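Local coordinates for intracellular sulfur oxidation protein DsrF (Allochromatium vinosum, PDB 2HY5) that is of unknown function but could be involved in the oxidation of intracellular sulfur, at residues E116-S120 and A121-E125. Numbering follows the deposited sequence.
Sequences EVIDS and ARVSE
Asp119 is the N-cap of helix 120-129, right after strand 115-118, an outermost strand of the sheet within this chain, and accepts from the backbone amides of Ala121 and Arg122. With chi1 at 67°, CG sits between the backbone N and the carbonyl carbon, bringing the carboxylate to these amides; Asp119 OD2 accepts two weak bonds, from Ala121 N at 3.0 Å and Arg122 N at 3.4 Å. The first i to i+4 bond of the helix joins Val123 N to Asp119 O at 3.1 Å, in the carbonyl plane, and Ser124 N follows on Ser120 O. Strand 115-118, helix 120-129 and strand 132-135 form a beta-alpha-beta crossover from one outermost strand of the parallel sheet to the other. Beneath the cap, Ile118 tucks CD1 against Val123 CG2 (3.6 Å), the side chains crossing at about a right angle, and against Arg122 CG (3.7 Å). Arg122 bends at chi2 (60°), carrying its guanidinium away from the cap; NH1 makes a salt bridge with Glu125 OE2 at 3.2 Å, the carboxylate at the guanidinium edge. Two waters, each with one weak bond, bridge Arg122 NE and NH2 to Glu116 OE1. Ser124 OG hydrogen-bonds Phe23 O of the DsrH chain, which also packs on Val123.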
loop_
_atom_site.group_PDB
_atom_site.type_symbol
_atom_site.label_atom_id
_atom_site.label_comp_id
_atom_site.label_asym_id
_atom_site.label_seq_id
_atom_site.Cartn_x
_atom_site.Cartn_y
_atom_site.Cartn_z
ATOM N N GLU B 116 -21.824 16.984 8.293
ATOM C CA GLU B 116 -23.129 16.467 7.910
ATOM C C GLU B 116 -23.105 15.028 7.417
ATOM O O GLU B 116 -22.344 14.683 6.516
ATOM C CB GLU B 116 -23.740 17.358 6.830
ATOM C CG GLU B 116 -25.052 16.834 6.285
ATOM C CD GLU B 116 -25.707 17.793 5.311
ATOM O OE1 GLU B 116 -25.102 18.094 4.261
ATOM O OE2 GLU B 116 -26.831 18.251 5.603
ATOM N N VAL B 117 -23.952 14.197 8.013
ATOM C CA VAL B 117 -24.066 12.800 7.618
ATOM C C VAL B 117 -25.076 12.730 6.473
ATOM O O VAL B 117 -26.202 13.226 6.594
ATOM C CB VAL B 117 -24.543 11.936 8.804
ATOM C CG1 VAL B 117 -24.764 10.502 8.356
ATOM C CG2 VAL B 117 -23.514 11.993 9.919
ATOM N N ILE B 118 -24.667 12.122 5.362
ATOM C CA ILE B 118 -25.526 12.015 4.189
ATOM C C ILE B 118 -25.678 10.607 3.635
ATOM O O ILE B 118 -24.843 9.734 3.872
ATOM C CB ILE B 118 -25.013 12.913 3.049
ATOM C CG1 ILE B 118 -23.564 12.544 2.705
ATOM C CG2 ILE B 118 -25.139 14.371 3.458
ATOM C CD1 ILE B 118 -23.029 13.242 1.446
ATOM N N ASP B 119 -26.747 10.406 2.870
ATOM C CA ASP B 119 -27.038 9.113 2.264
ATOM C C ASP B 119 -26.247 8.900 0.971
ATOM O O ASP B 119 -25.641 9.829 0.438
ATOM C CB ASP B 119 -28.534 8.994 1.964
ATOM C CG ASP B 119 -28.988 9.955 0.879
ATOM O OD1 ASP B 119 -29.129 11.166 1.159
ATOM O OD2 ASP B 119 -29.196 9.496 -0.261
ATOM N N SER B 120 -26.287 7.673 0.466
ATOM C CA SER B 120 -25.560 7.296 -0.741
ATOM C C SER B 120 -25.911 8.098 -1.995
ATOM O O SER B 120 -25.030 8.409 -2.799
ATOM C CB SER B 120 -25.749 5.802 -1.016
ATOM O OG SER B 120 -27.118 5.479 -1.183
ATOM N N ALA B 121 -27.186 8.431 -2.168
ATOM C CA ALA B 121 -27.615 9.196 -3.339
ATOM C C ALA B 121 -27.016 10.598 -3.316
ATOM O O ALA B 121 -26.605 11.124 -4.347
ATOM C CB ALA B 121 -29.139 9.276 -3.384
ATOM N N ARG B 122 -26.965 11.201 -2.132
ATOM C CA ARG B 122 -26.405 12.540 -1.984
ATOM C C ARG B 122 -24.907 12.506 -2.274
ATOM O O ARG B 122 -24.356 13.433 -2.871
ATOM C CB ARG B 122 -26.661 13.053 -0.565
ATOM C CG ARG B 122 -26.073 14.421 -0.256
ATOM C CD ARG B 122 -26.620 15.514 -1.169
ATOM N NE ARG B 122 -26.101 16.826 -0.784
ATOM C CZ ARG B 122 -26.156 17.914 -1.547
ATOM N NH1 ARG B 122 -26.712 17.860 -2.750
ATOM N NH2 ARG B 122 -25.647 19.058 -1.109
ATOM N N VAL B 123 -24.247 11.435 -1.844
ATOM C CA VAL B 123 -22.815 11.281 -2.086
ATOM C C VAL B 123 -22.566 11.265 -3.591
ATOM O O VAL B 123 -21.704 11.982 -4.102
ATOM C CB VAL B 123 -22.283 9.957 -1.478
ATOM C CG1 VAL B 123 -20.836 9.714 -1.913
ATOM C CG2 VAL B 123 -22.361 10.013 0.032
ATOM N N SER B 124 -23.341 10.449 -4.300
ATOM C CA SER B 124 -23.199 10.340 -5.746
ATOM C C SER B 124 -23.431 11.695 -6.396
ATOM O O SER B 124 -22.760 12.051 -7.363
ATOM C CB SER B 124 -24.199 9.323 -6.308
ATOM O OG SER B 124 -23.918 8.012 -5.845
ATOM N N GLU B 125 -24.380 12.451 -5.852
ATOM C CA GLU B 125 -24.706 13.770 -6.384
ATOM C C GLU B 125 -23.529 14.717 -6.218
ATOM O O GLU B 125 -23.174 15.449 -7.143
ATOM C CB GLU B 125 -25.934 14.341 -5.670
ATOM C CG GLU B 125 -26.425 15.662 -6.248
ATOM C CD GLU B 125 -27.664 16.196 -5.545
ATOM O OE1 GLU B 125 -28.203 17.230 -5.998
ATOM O OE2 GLU B 125 -28.099 15.587 -4.542
HETATM O O HOH W 1 -26.847 17.342 2.151
HETATM O O HOH W 2 -25.672 20.104 1.697
#